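Hypothetical protein (Staphylococcus aureus subsp. aureus, PDB 1QYI) is of unknown function but probably acts as a hydrolase-type enzyme of the haloacid dehalogenase (HAD) superfamily, with a large helical insertion beside its parallel-sheet core. Local coordinates at residues A[45-50]-A[205-210]; A[64-69]-A[78-83]; A[87-92]-A[165-170]. All blocks are in the same frame, centred on the assembly; numbering follows the deposited sequence.

Contact 1: A[45-50]-A[205-210]; sequences ETLTDN and TGYIYQ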
ATOM      1  N   GLU A  45       0.259  12.131  19.142  1.00 33.48           N
ATOM      2  CA  GLU A  45      -0.346  13.332  18.604  1.00 34.34           C
ATOM      3  C   GLU A  45       0.642  14.471  18.355  1.00 34.25           C
ATOM      4  O   GLU A  45       0.254  15.538  17.884  1.00 35.50           O
ATOM      5  CB  GLU A  45      -1.471  13.794  19.529  1.00 35.14           C
ATOM      6  CG  GLU A  45      -2.257  14.965  18.983  1.00 37.87           C
ATOM      7  CD  GLU A  45      -3.379  15.402  19.896  1.00 39.72           C
ATOM      8  OE1 GLU A  45      -3.983  16.459  19.611  1.00 40.43           O
ATOM      9  OE2 GLU A  45      -3.665  14.690  20.886  1.00 40.13           O
ATOM     10  N   THR A  46       1.919  14.258  18.657  1.00 32.65           N
ATOM     11  CA  THR A  46       2.902  15.309  18.420  1.00 31.99           C
ATOM     12  C   THR A  46       4.068  14.852  17.536  1.00 31.87           C
ATOM     13  O   THR A  46       5.086  15.537  17.429  1.00 32.66           O
ATOM     14  CB  THR A  46       3.447  15.897  19.754  1.00 33.79           C
ATOM     15  OG1 THR A  46       3.983  14.855  20.584  1.00 33.62           O
ATOM     16  CG2 THR A  46       2.332  16.619  20.498  1.00 32.82           C
ATOM     17  N   LEU A  47       3.906  13.703  16.884  1.00 30.42           N
ATOM     18  CA  LEU A  47       4.937  13.157  15.995  1.00 29.22           C
ATOM     19  C   LEU A  47       5.323  14.125  14.870  1.00 29.15           C
ATOM     20  O   LEU A  47       4.491  14.900  14.401  1.00 30.38           O
ATOM     21  CB  LEU A  47       4.445  11.854  15.366  1.00 28.26           C
ATOM     22  CG  LEU A  47       4.205  10.652  16.271  1.00 27.28           C
ATOM     23  CD1 LEU A  47       3.343   9.640  15.538  1.00 27.07           C
ATOM     24  CD2 LEU A  47       5.526  10.051  16.689  1.00 27.27           C
ATOM     25  N   THR A  48       6.583  14.065  14.437  1.00 27.71           N
ATOM     26  CA  THR A  48       7.089  14.910  13.353  1.00 27.54           C
ATOM     27  C   THR A  48       7.575  14.010  12.222  1.00 29.30           C
ATOM     28  O   THR A  48       7.690  12.796  12.389  1.00 29.95           O
ATOM     29  CB  THR A  48       8.299  15.746  13.777  1.00 27.06           C
ATOM     30  OG1 THR A  48       9.469  14.917  13.784  1.00 24.99           O
ATOM     31  CG2 THR A  48       8.095  16.332  15.169  1.00 25.80           C
ATOM     32  N   ASP A  49       7.890  14.601  11.077  1.00 30.62           N
ATOM     33  CA  ASP A  49       8.362  13.815   9.947  1.00 31.89           C
ATOM     34  C   ASP A  49       9.676  13.112  10.270  1.00 31.55           C
ATOM     35  O   ASP A  49      10.033  12.120   9.632  1.00 32.91           O
ATOM     36  CB  ASP A  49       8.510  14.712   8.715  1.00 32.97           C
ATOM     37  CG  ASP A  49       7.267  14.719   7.850  1.00 35.15           C
ATOM     38  OD1 ASP A  49       6.185  14.395   8.380  1.00 37.79           O
ATOM     39  OD2 ASP A  49       7.363  15.052   6.644  1.00 39.27           O
ATOM     40  N   ASN A  50      10.380  13.631  11.272  1.00 30.63           N
ATOM     41  CA  ASN A  50      11.648  13.067  11.715  1.00 29.30           C
ATOM     42  C   ASN A  50      11.419  11.923  12.699  1.00 26.46           C
ATOM     43  O   ASN A  50      12.093  10.900  12.617  1.00 25.33           O
ATOM     44  CB  ASN A  50      12.497  14.143  12.386  1.00 32.59           C
ATOM     45  CG  ASN A  50      12.497  15.441  11.616  1.00 37.42           C
ATOM     46  OD1 ASN A  50      11.458  16.102  11.492  1.00 40.79           O
ATOM     47  ND2 ASN A  50      13.661  15.818  11.084  1.00 37.16           N
ATOM     48  N   THR A 205      -5.264  12.222  12.765  1.00 24.74           N
ATOM     49  CA  THR A 205      -5.798  12.990  11.655  1.00 22.74           C
ATOM     50  C   THR A 205      -5.738  12.276  10.307  1.00 22.96           C
ATOM     51  O   THR A 205      -6.518  12.574   9.400  1.00 22.46           O
ATOM     52  CB  THR A 205      -5.069  14.314  11.573  1.00 22.79           C
ATOM     53  OG1 THR A 205      -3.660  14.085  11.646  1.00 24.04           O
ATOM     54  CG2 THR A 205      -5.469  15.202  12.745  1.00 26.44           C
ATOM     55  N   GLY A 206      -4.817  11.325  10.181  1.00 21.14           N
ATOM     56  CA  GLY A 206      -4.692  10.580   8.945  1.00 21.96           C
ATOM     57  C   GLY A 206      -3.596  11.051   8.004  1.00 22.80           C
ATOM     58  O   GLY A 206      -3.706  12.100   7.362  1.00 22.41           O
ATOM     59  N   TYR A 207      -2.540  10.254   7.905  1.00 21.87           N
ATOM     60  CA  TYR A 207      -1.424  10.574   7.039  1.00 21.04           C
ATOM     61  C   TYR A 207      -1.808  10.506   5.570  1.00 21.89           C
ATOM     62  O   TYR A 207      -0.949  10.581   4.691  1.00 20.59           O
ATOM     63  CB  TYR A 207      -0.255   9.634   7.339  1.00 20.22           C
ATOM     64  CG  TYR A 207       0.371   9.927   8.680  1.00 18.66           C
ATOM     65  CD1 TYR A 207       1.258  10.996   8.834  1.00 18.04           C
ATOM     66  CD2 TYR A 207       0.018   9.197   9.808  1.00 16.34           C
ATOM     67  CE1 TYR A 207       1.773  11.333  10.082  1.00 15.25           C
ATOM     68  CE2 TYR A 207       0.529   9.531  11.061  1.00 17.60           C
ATOM     69  CZ  TYR A 207       1.404  10.602  11.184  1.00 15.90           C
ATOM     70  OH  TYR A 207       1.898  10.947  12.418  1.00 21.24           O
ATOM     71  N   ILE A 208      -3.099  10.343   5.302  1.00 22.08           N
ATOM     72  CA  ILE A 208      -3.561  10.302   3.923  1.00 22.37           C
ATOM     73  C   ILE A 208      -3.508  11.743   3.450  1.00 22.92           C
ATOM     74  O   ILE A 208      -3.374  12.020   2.261  1.00 23.97           O
ATOM     75  CB  ILE A 208      -5.019   9.761   3.817  1.00 23.23           C
ATOM     76  CG1 ILE A 208      -5.387   9.564   2.353  1.00 21.20           C
ATOM     77  CG2 ILE A 208      -6.014  10.745   4.451  1.00 22.43           C
ATOM     78  CD1 ILE A 208      -6.712   8.861   2.168  1.00 22.52           C
ATOM     79  N   TYR A 209      -3.598  12.660   4.409  1.00 24.23           N
ATOM     80  CA  TYR A 209      -3.540  14.086   4.124  1.00 24.64           C
ATOM     81  C   TYR A 209      -2.102  14.604   4.060  1.00 24.03           C
ATOM     82  O   TYR A 209      -1.875  15.741   3.669  1.00 24.17           O
ATOM     83  CB  TYR A 209      -4.319  14.851   5.188  1.00 21.99           C
ATOM     84  CG  TYR A 209      -5.781  14.527   5.213  1.00 22.51           C
ATOM     85  CD1 TYR A 209      -6.651  15.058   4.264  1.00 18.80           C
ATOM     86  CD2 TYR A 209      -6.312  13.730   6.227  1.00 23.25           C
ATOM     87  CE1 TYR A 209      -8.023  14.813   4.340  1.00 20.51           C
ATOM     88  CE2 TYR A 209      -7.674  13.474   6.305  1.00 21.86           C
ATOM     89  CZ  TYR A 209      -8.529  14.022   5.364  1.00 21.76           C
ATOM     90  OH  TYR A 209      -9.891  13.795   5.467  1.00 19.61           O
ATOM     91  N   GLN A 210      -1.135  13.780   4.445  1.00 24.45           N
ATOM     92  CA  GLN A 210       0.259  14.207   4.405  1.00 26.96           C
ATOM     93  C   GLN A 210       1.027  13.243   3.529  1.00 28.00           C
ATOM     94  O   GLN A 210       2.123  12.797   3.876  1.00 29.00           O
ATOM     95  CB  GLN A 210       0.874  14.218   5.804  1.00 27.10           C
ATOM     96  CG  GLN A 210      -0.066  14.747   6.867  1.00 29.77           C
ATOM     97  CD  GLN A 210       0.628  15.018   8.174  1.00 30.87           C
ATOM     98  OE1 GLN A 210      -0.022  15.228   9.194  1.00 32.57           O
ATOM     99  NE2 GLN A 210       1.957  15.035   8.152  1.00 33.01           N
TER
HETATM  100  O   HOH W   1       2.492  13.559  12.194  1.00 19.72           O
HETATM  101  O   HOH W   2       4.260  15.301  10.304  1.00 22.58           O

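Contact 2: A[64-69]-A[78-83]; sequences KILNKL and WDMLFI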
ATOM      1  N   LYS A  64      15.889  -2.716   5.793  1.00 28.10           N
ATOM      2  CA  LYS A  64      16.406  -4.027   5.441  1.00 27.50           C
ATOM      3  C   LYS A  64      15.292  -5.068   5.592  1.00 26.72           C
ATOM      4  O   LYS A  64      15.099  -5.897   4.708  1.00 25.91           O
ATOM      5  CB  LYS A  64      17.625  -4.356   6.323  1.00 28.32           C
ATOM      6  CG  LYS A  64      18.891  -3.579   5.912  1.00 31.36           C
ATOM      7  CD  LYS A  64      20.167  -4.016   6.646  1.00 32.30           C
ATOM      8  CE  LYS A  64      20.122  -3.720   8.141  1.00 34.24           C
ATOM      9  NZ  LYS A  64      21.432  -4.000   8.808  1.00 33.96           N
ATOM     10  N   ILE A  65      14.556  -4.997   6.706  1.00 27.77           N
ATOM     11  CA  ILE A  65      13.437  -5.902   7.000  1.00 26.36           C
ATOM     12  C   ILE A  65      12.335  -5.656   5.967  1.00 24.62           C
ATOM     13  O   ILE A  65      11.723  -6.590   5.445  1.00 22.25           O
ATOM     14  CB  ILE A  65      12.837  -5.627   8.415  1.00 27.71           C
ATOM     15  CG1 ILE A  65      13.901  -5.803   9.496  1.00 29.68           C
ATOM     16  CG2 ILE A  65      11.693  -6.595   8.707  1.00 28.22           C
ATOM     17  CD1 ILE A  65      13.407  -5.475  10.895  1.00 30.22           C
ATOM     18  N   LEU A  66      12.108  -4.381   5.674  1.00 25.39           N
ATOM     19  CA  LEU A  66      11.088  -3.952   4.728  1.00 27.27           C
ATOM     20  C   LEU A  66      11.342  -4.430   3.296  1.00 28.32           C
ATOM     21  O   LEU A  66      10.399  -4.739   2.564  1.00 27.04           O
ATOM     22  CB  LEU A  66      10.983  -2.427   4.767  1.00 26.58           C
ATOM     23  CG  LEU A  66      10.092  -1.703   3.756  1.00 28.85           C
ATOM     24  CD1 LEU A  66       8.694  -2.313   3.714  1.00 28.78           C
ATOM     25  CD2 LEU A  66      10.025  -0.233   4.140  1.00 29.54           C
ATOM     26  N   ASN A  67      12.612  -4.494   2.901  1.00 28.95           N
ATOM     27  CA  ASN A  67      12.970  -4.944   1.559  1.00 30.33           C
ATOM     28  C   ASN A  67      13.042  -6.464   1.446  1.00 31.62           C
ATOM     29  O   ASN A  67      12.866  -7.020   0.358  1.00 31.79           O
ATOM     30  CB  ASN A  67      14.309  -4.341   1.134  1.00 31.31           C
ATOM     31  CG  ASN A  67      14.226  -2.849   0.912  1.00 33.06           C
ATOM     32  OD1 ASN A  67      13.363  -2.371   0.173  1.00 35.82           O
ATOM     33  ND2 ASN A  67      15.121  -2.100   1.550  1.00 31.49           N
ATOM     34  N   LYS A  68      13.307  -7.135   2.566  1.00 32.04           N
ATOM     35  CA  LYS A  68      13.389  -8.591   2.580  1.00 35.24           C
ATOM     36  C   LYS A  68      11.989  -9.164   2.365  1.00 36.68           C
ATOM     37  O   LYS A  68      11.816 -10.129   1.625  1.00 37.13           O
ATOM     38  CB  LYS A  68      13.948  -9.092   3.921  1.00 37.25           C
ATOM     39  CG  LYS A  68      14.802 -10.370   3.844  1.00 37.06           C
ATOM     40  CD  LYS A  68      14.155 -11.487   3.019  1.00 39.40           C
ATOM     41  CE  LYS A  68      14.960 -12.793   3.078  1.00 39.36           C
ATOM     42  NZ  LYS A  68      16.363 -12.658   2.586  1.00 40.62           N
ATOM     43  N   LEU A  69      10.995  -8.561   3.016  1.00 38.31           N
ATOM     44  CA  LEU A  69       9.609  -9.005   2.902  1.00 37.83           C
ATOM     45  C   LEU A  69       9.131  -8.862   1.467  1.00 38.54           C
ATOM     46  O   LEU A  69       8.271  -9.617   1.014  1.00 41.10           O
ATOM     47  CB  LEU A  69       8.713  -8.182   3.827  1.00 36.74           C
ATOM     48  CG  LEU A  69       9.082  -8.178   5.315  1.00 36.68           C
ATOM     49  CD1 LEU A  69       8.233  -7.144   6.035  1.00 37.22           C
ATOM     50  CD2 LEU A  69       8.873  -9.556   5.914  1.00 36.42           C
ATOM     51  N   TRP A  78      -0.277  -4.449   5.420  1.00 26.64           N
ATOM     52  CA  TRP A  78      -0.955  -5.086   6.543  1.00 25.01           C
ATOM     53  C   TRP A  78      -0.178  -6.344   6.930  1.00 25.86           C
ATOM     54  O   TRP A  78       0.203  -6.521   8.092  1.00 26.80           O
ATOM     55  CB  TRP A  78      -2.401  -5.461   6.175  1.00 22.35           C
ATOM     56  CG  TRP A  78      -3.297  -4.284   5.842  1.00 20.79           C
ATOM     57  CD1 TRP A  78      -3.188  -2.999   6.325  1.00 18.58           C
ATOM     58  CD2 TRP A  78      -4.478  -4.299   5.022  1.00 16.87           C
ATOM     59  NE1 TRP A  78      -4.222  -2.230   5.859  1.00 16.63           N
ATOM     60  CE2 TRP A  78      -5.031  -2.997   5.057  1.00 15.47           C
ATOM     61  CE3 TRP A  78      -5.125  -5.286   4.260  1.00 15.94           C
ATOM     62  CZ2 TRP A  78      -6.208  -2.652   4.362  1.00 14.35           C
ATOM     63  CZ3 TRP A  78      -6.298  -4.946   3.565  1.00 16.14           C
ATOM     64  CH2 TRP A  78      -6.825  -3.637   3.624  1.00 11.97           C
ATOM     65  N   ASP A  79       0.082  -7.208   5.950  1.00 24.96           N
ATOM     66  CA  ASP A  79       0.816  -8.435   6.226  1.00 25.79           C
ATOM     67  C   ASP A  79       2.212  -8.161   6.793  1.00 25.19           C
ATOM     68  O   ASP A  79       2.623  -8.791   7.773  1.00 24.07           O
ATOM     69  CB  ASP A  79       0.933  -9.293   4.963  1.00 26.98           C
ATOM     70  CG  ASP A  79      -0.415  -9.800   4.470  1.00 29.88           C
ATOM     71  OD1 ASP A  79      -1.164 -10.403   5.269  1.00 27.47           O
ATOM     72  OD2 ASP A  79      -0.726  -9.595   3.275  1.00 32.67           O
HETATM   73  N   MSE A  80       2.928  -7.217   6.187  1.00 24.62           N
HETATM   74  CA  MSE A  80       4.275  -6.883   6.639  1.00 27.93           C
HETATM   75  C   MSE A  80       4.351  -6.442   8.104  1.00 26.49           C
HETATM   76  O   MSE A  80       5.136  -6.985   8.882  1.00 24.27           O
HETATM   77  CB  MSE A  80       4.881  -5.793   5.755  1.00 31.97           C
HETATM   78  CG  MSE A  80       5.017  -6.178   4.301  1.00 37.86           C
HETATM   79 SE   MSE A  80       6.068  -4.901   3.315  1.00 46.69          SE
HETATM   80  CE  MSE A  80       5.260  -3.258   3.994  1.00 44.79           C
ATOM     81  N   LEU A  81       3.545  -5.451   8.473  1.00 26.50           N
ATOM     82  CA  LEU A  81       3.542  -4.956   9.836  1.00 26.92           C
ATOM     83  C   LEU A  81       3.100  -6.059  10.798  1.00 26.93           C
ATOM     84  O   LEU A  81       3.552  -6.110  11.938  1.00 27.59           O
ATOM     85  CB  LEU A  81       2.625  -3.739   9.953  1.00 25.93           C
ATOM     86  CG  LEU A  81       1.127  -3.925   9.722  1.00 25.76           C
ATOM     87  CD1 LEU A  81       0.463  -4.444  10.997  1.00 25.40           C
ATOM     88  CD2 LEU A  81       0.507  -2.576   9.340  1.00 24.25           C
ATOM     89  N   PHE A  82       2.220  -6.943  10.341  1.00 26.39           N
ATOM     90  CA  PHE A  82       1.760  -8.035  11.191  1.00 25.86           C
ATOM     91  C   PHE A  82       2.897  -8.999  11.525  1.00 24.97           C
ATOM     92  O   PHE A  82       3.105  -9.318  12.691  1.00 24.45           O
ATOM     93  CB  PHE A  82       0.628  -8.813  10.510  1.00 26.58           C
ATOM     94  CG  PHE A  82       0.177 -10.036  11.278  1.00 25.96           C
ATOM     95  CD1 PHE A  82      -0.586  -9.908  12.439  1.00 24.70           C
ATOM     96  CD2 PHE A  82       0.499 -11.318  10.825  1.00 25.46           C
ATOM     97  CE1 PHE A  82      -1.026 -11.030  13.132  1.00 24.91           C
ATOM     98  CE2 PHE A  82       0.064 -12.451  11.512  1.00 25.90           C
ATOM     99  CZ  PHE A  82      -0.705 -12.307  12.670  1.00 24.93           C
ATOM    100  N   ILE A  83       3.613  -9.474  10.503  1.00 24.27           N
ATOM    101  CA  ILE A  83       4.715 -10.416  10.707  1.00 23.61           C
ATOM    102  C   ILE A  83       5.811  -9.817  11.587  1.00 22.82           C
ATOM    103  O   ILE A  83       6.325 -10.475  12.495  1.00 24.21           O
ATOM    104  CB  ILE A  83       5.334 -10.900   9.338  1.00 24.22           C
ATOM    105  CG1 ILE A  83       4.915 -12.348   9.034  1.00 24.76           C
ATOM    106  CG2 ILE A  83       6.856 -10.908   9.397  1.00 23.22           C
ATOM    107  CD1 ILE A  83       3.440 -12.563   8.755  1.00 22.86           C
TER

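Contact 3: A[87-92]-A[165-170]; sequences IHLIDI and TLFSLK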
ATOM      1  N   ILE A  87       6.933 -11.298  15.478  1.00 24.41           N
ATOM      2  CA  ILE A  87       8.286 -11.715  15.823  1.00 24.15           C
ATOM      3  C   ILE A  87       8.691 -11.128  17.172  1.00 24.02           C
ATOM      4  O   ILE A  87       9.353 -11.785  17.975  1.00 23.26           O
ATOM      5  CB  ILE A  87       9.284 -11.266  14.726  1.00 24.78           C
ATOM      6  CG1 ILE A  87       8.900 -11.918  13.402  1.00 23.63           C
ATOM      7  CG2 ILE A  87      10.704 -11.660  15.104  1.00 25.34           C
ATOM      8  CD1 ILE A  87       8.788 -13.428  13.507  1.00 25.65           C
ATOM      9  N   HIS A  88       8.284  -9.889  17.418  1.00 23.88           N
ATOM     10  CA  HIS A  88       8.599  -9.244  18.680  1.00 25.05           C
ATOM     11  C   HIS A  88       7.665  -9.736  19.766  1.00 26.20           C
ATOM     12  O   HIS A  88       8.056  -9.825  20.926  1.00 27.58           O
ATOM     13  CB  HIS A  88       8.489  -7.729  18.564  1.00 25.08           C
ATOM     14  CG  HIS A  88       9.547  -7.116  17.710  1.00 26.75           C
ATOM     15  ND1 HIS A  88      10.873  -7.511  17.775  1.00 26.33           N
ATOM     16  CD2 HIS A  88       9.498  -6.141  16.781  1.00 27.17           C
ATOM     17  CE1 HIS A  88      11.580  -6.805  16.924  1.00 26.72           C
ATOM     18  NE2 HIS A  88      10.774  -5.961  16.301  1.00 28.35           N
ATOM     19  N   LEU A  89       6.430 -10.057  19.394  1.00 26.95           N
ATOM     20  CA  LEU A  89       5.475 -10.537  20.370  1.00 26.14           C
ATOM     21  C   LEU A  89       5.954 -11.889  20.874  1.00 27.10           C
ATOM     22  O   LEU A  89       6.055 -12.110  22.078  1.00 27.74           O
ATOM     23  CB  LEU A  89       4.081 -10.667  19.749  1.00 24.84           C
ATOM     24  CG  LEU A  89       3.009 -11.229  20.695  1.00 22.05           C
ATOM     25  CD1 LEU A  89       2.915 -10.364  21.927  1.00 22.88           C
ATOM     26  CD2 LEU A  89       1.685 -11.312  19.985  1.00 22.77           C
ATOM     27  N   ILE A  90       6.252 -12.786  19.943  1.00 26.60           N
ATOM     28  CA  ILE A  90       6.737 -14.122  20.277  1.00 28.35           C
ATOM     29  C   ILE A  90       8.002 -13.997  21.147  1.00 28.86           C
ATOM     30  O   ILE A  90       8.221 -14.789  22.062  1.00 28.79           O
ATOM     31  CB  ILE A  90       7.045 -14.938  18.966  1.00 26.39           C
ATOM     32  CG1 ILE A  90       5.744 -15.289  18.260  1.00 24.44           C
ATOM     33  CG2 ILE A  90       7.790 -16.227  19.287  1.00 28.18           C
ATOM     34  CD1 ILE A  90       5.911 -15.616  16.794  1.00 28.07           C
ATOM     35  N   ASP A  91       8.814 -12.980  20.863  1.00 29.69           N
ATOM     36  CA  ASP A  91      10.056 -12.734  21.585  1.00 28.92           C
ATOM     37  C   ASP A  91       9.817 -12.342  23.049  1.00 28.71           C
ATOM     38  O   ASP A  91      10.559 -12.748  23.951  1.00 28.15           O
ATOM     39  CB  ASP A  91      10.860 -11.646  20.859  1.00 29.31           C
ATOM     40  CG  ASP A  91      12.306 -11.588  21.310  1.00 30.68           C
ATOM     41  OD1 ASP A  91      12.887 -12.661  21.602  1.00 33.11           O
ATOM     42  OD2 ASP A  91      12.878 -10.479  21.332  1.00 30.81           O
ATOM     43  N   ILE A  92       8.778 -11.546  23.274  1.00 28.03           N
ATOM     44  CA  ILE A  92       8.410 -11.093  24.608  1.00 27.89           C
ATOM     45  C   ILE A  92       7.706 -12.236  25.353  1.00 29.48           C
ATOM     46  O   ILE A  92       7.844 -12.373  26.571  1.00 30.20           O
ATOM     47  CB  ILE A  92       7.464  -9.850  24.531  1.00 26.28           C
ATOM     48  CG1 ILE A  92       8.167  -8.717  23.793  1.00 24.48           C
ATOM     49  CG2 ILE A  92       7.076  -9.377  25.926  1.00 24.28           C
ATOM     50  CD1 ILE A  92       7.302  -7.503  23.568  1.00 28.35           C
ATOM     51  N   THR A 165      -2.609 -20.512  16.332  1.00 39.66           N
ATOM     52  CA  THR A 165      -3.577 -20.032  15.341  1.00 37.32           C
ATOM     53  C   THR A 165      -3.900 -18.567  15.566  1.00 35.39           C
ATOM     54  O   THR A 165      -4.616 -17.958  14.782  1.00 35.92           O
ATOM     55  CB  THR A 165      -4.914 -20.826  15.384  1.00 37.64           C
ATOM     56  OG1 THR A 165      -5.433 -20.841  16.722  1.00 33.68           O
ATOM     57  CG2 THR A 165      -4.705 -22.253  14.894  1.00 39.04           C
ATOM     58  N   LEU A 166      -3.367 -18.017  16.650  1.00 34.14           N
ATOM     59  CA  LEU A 166      -3.576 -16.620  16.994  1.00 31.96           C
ATOM     60  C   LEU A 166      -2.815 -15.765  15.985  1.00 30.09           C
ATOM     61  O   LEU A 166      -3.188 -14.624  15.722  1.00 28.58           O
ATOM     62  CB  LEU A 166      -3.037 -16.355  18.396  1.00 33.98           C
ATOM     63  CG  LEU A 166      -3.455 -15.045  19.056  1.00 36.34           C
ATOM     64  CD1 LEU A 166      -4.906 -15.169  19.527  1.00 39.27           C
ATOM     65  CD2 LEU A 166      -2.549 -14.744  20.237  1.00 36.25           C
ATOM     66  N   PHE A 167      -1.747 -16.335  15.430  1.00 28.26           N
ATOM     67  CA  PHE A 167      -0.900 -15.667  14.446  1.00 27.53           C
ATOM     68  C   PHE A 167      -1.349 -15.927  13.008  1.00 26.97           C
ATOM     69  O   PHE A 167      -0.654 -15.569  12.056  1.00 26.11           O
ATOM     70  CB  PHE A 167       0.554 -16.134  14.599  1.00 27.83           C
ATOM     71  CG  PHE A 167       1.162 -15.824  15.934  1.00 28.70           C
ATOM     72  CD1 PHE A 167       1.254 -14.507  16.380  1.00 29.14           C
ATOM     73  CD2 PHE A 167       1.621 -16.851  16.758  1.00 29.35           C
ATOM     74  CE1 PHE A 167       1.789 -14.212  17.630  1.00 28.41           C
ATOM     75  CE2 PHE A 167       2.157 -16.571  18.013  1.00 29.94           C
ATOM     76  CZ  PHE A 167       2.239 -15.248  18.451  1.00 30.28           C
ATOM     77  N   SER A 168      -2.501 -16.567  12.858  1.00 26.43           N
ATOM     78  CA  SER A 168      -3.036 -16.879  11.542  1.00 27.22           C
ATOM     79  C   SER A 168      -3.378 -15.624  10.751  1.00 26.89           C
ATOM     80  O   SER A 168      -3.695 -14.580  11.317  1.00 25.53           O
ATOM     81  CB  SER A 168      -4.301 -17.733  11.672  1.00 29.67           C
ATOM     82  OG  SER A 168      -5.372 -16.975  12.242  1.00 33.27           O
ATOM     83  N   LEU A 169      -3.310 -15.750   9.433  1.00 26.82           N
ATOM     84  CA  LEU A 169      -3.626 -14.659   8.534  1.00 27.70           C
ATOM     85  C   LEU A 169      -5.090 -14.253   8.743  1.00 28.20           C
ATOM     86  O   LEU A 169      -5.943 -15.102   8.998  1.00 27.02           O
ATOM     87  CB  LEU A 169      -3.404 -15.123   7.100  1.00 26.97           C
ATOM     88  CG  LEU A 169      -3.880 -14.164   6.021  1.00 29.28           C
ATOM     89  CD1 LEU A 169      -3.244 -12.798   6.241  1.00 28.57           C
ATOM     90  CD2 LEU A 169      -3.530 -14.717   4.652  1.00 28.73           C
ATOM     91  N   LYS A 170      -5.378 -12.959   8.645  1.00 29.68           N
ATOM     92  CA  LYS A 170      -6.741 -12.474   8.838  1.00 31.24           C
ATOM     93  C   LYS A 170      -7.294 -12.899  10.207  1.00 30.37           C
ATOM     94  O   LYS A 170      -8.508 -12.922  10.422  1.00 31.58           O
ATOM     95  CB  LYS A 170      -7.646 -12.999   7.715  1.00 34.07           C
ATOM     96  CG  LYS A 170      -7.468 -12.308   6.363  1.00 34.76           C
ATOM     97  CD  LYS A 170      -8.255 -11.004   6.313  1.00 38.15           C
ATOM     98  CE  LYS A 170      -8.137 -10.313   4.956  1.00 40.43           C
ATOM     99  NZ  LYS A 170      -8.478 -11.222   3.818  1.00 41.37           N
TER

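Contact 1: A[45-50]-A[205-210]
A water-mediated surface contact joins Leu47 and Asp49 to Tyr207 and Gln210 in the large helical insertion of this HAD-like fold, which lies between strands 3-6 and 233-237 as a C1-type cap does in relatives. It is a useful illustration of how two segments can meet with little direct touch. The direct part is a single van der Waals touch, the Leu47 CD1 methyl lying 3.7 Å from the phenol oxygen Tyr207 OH, with the two side chains crossing at about a right angle. Leu24 of helix 16-31 packs against both residues. Two waters make the remaining links. One donates to Leu47 O and lies 2.7 Å from Tyr207 OH. The other donates to Asp49 OD1 at 2.9 Å and accepts from Gln210 NE2, so it spans a carboxylate and an amide whose own nearest atoms are 4.3 Å apart.

Each segment has local bonds of its own. A type I turn from Gly206 to Tyr209 includes Tyr207, whose CG stands anti to the carbonyl carbon (chi1 -70°), the ring extending so that its OH meets Leu47. Across from it, Thr48 is the N-cap of helix 49-60, its OG1 accepting from Asn50 N at 3.0 Å, with an N-H...O angle of 135°.

Contact 2: A[64-69]-A[78-83]
The helical segments holding Leu69 and Met80 run at 125° to each other, with 10.8 Å between their axes at closest approach. They belong to helices 64-71 and 77-93, consecutive in the chain, so the contact packs two successive helices, joined by a short connection, against each other inside the helical insertion. Leu69 and Met80 mark the nearest backbones, their CA atoms 6.8 Å apart.

Met80, present as selenomethionine, supplies most of the second helix's side of the interface. Its CG stands anti to the carbonyl carbon (chi1 -61°), and the chain then extends before bending at its last torsion (chi3 -45°), which brings the CE methyl against Leu66. Two leucines thus meet different parts of one long side chain. Leu69 reaches its root, CD1 lying 3.6 Å from Met80 CB; Leu66 reaches its end, CD1 lying 3.6 Å from Met80 CE and 3.7 Å from SE. One turn further along, Ile83 CG2 approaches Leu69 CD2 more loosely, at 4.2 Å.

Neighbouring helices enclose this cluster: Phe19 of helix 16-31 lies on Leu66, while Ile147, Tyr148 and Leu151 of helix 144-158 lie on Ile83. Asp79, buried next to Met80 in sequence, has its charge answered elsewhere, by a salt bridge to Lys144 and a hydrogen bond from Trp174 NE1.

The contact is apolar throughout: leucine and isoleucine methyls against the methionine chain, with selenium standing where the natural residue has sulfur. The hold therefore comes from van der Waals contact and the burial of apolar surface.

Contact 3: A[87-92]-A[165-170]
Ile90 and Leu89 meet the ring of Phe167 from two directions, one over a face and the other at the edge, in a buried contact within the helical insertion of this HAD-like protein. The pair illustrates how a helix can receive an aromatic side chain from a loop. Ile90 CD1 makes a CH-pi contact, 4.2 Å from the ring centroid and 19° off the normal, somewhat displaced toward the rim. Its CG1 lies 3.5 Å from Phe167 CZ, closer than CD1 does to that atom. Leu89 CD2 instead approaches near the ring plane, 3.7 Å from Phe167 CE1. The two aliphatic residues, adjacent on helix 77-93, together cover one face and one edge at the outer end of the ring (CE1, CZ, CE2).

Torsions help to set this up. Leu89 places its CG opposite the backbone N (chi1 177°), which lets CD2, the one Leu89 methyl in contact, meet the ring edge.

Beyond this shell, Ala155 of helix 144-158 touches both Ile90 and Phe167. Phe104 of helix 98-106 touches Leu89 and also Leu166, the residue before the phenylalanine, while Leu115 adds to the cover of Leu89.

Phe167 itself is carried on a tight turn in the loop before helix 172-195. The turn gathers two donors from Ser168 on a single acceptor, Thr165 O: the backbone N at 3.2 Å and the hydroxyl OG at 2.8 Å. Both reach the carbonyl from the same face of its plane, and the hydroxyl makes a C=O...OG angle of 155°.

Overall arrangement
All three contacts lie in the helical insertion, and their chemistry follows their burial. Contact 1 is a surface contact between a helix start with the loop before it and a second loop, with waters doing much of the joining. Contacts 2 and 3 are buried and apolar: one sets helix against helix through leucine, isoleucine and methionine side chains, the other sets a loop's aromatic ring against a helix. These two share helix 77-93, with centres 14 Å apart, and they touch directly, Phe82 CE2 lying 3.2 Å from Phe167 O. Contact 1 stands apart, its nearest atoms about 12 Å from contact 2. Along the chain, however, 45-50 and 205-210 close a long loop within which both buried contacts are nested in series.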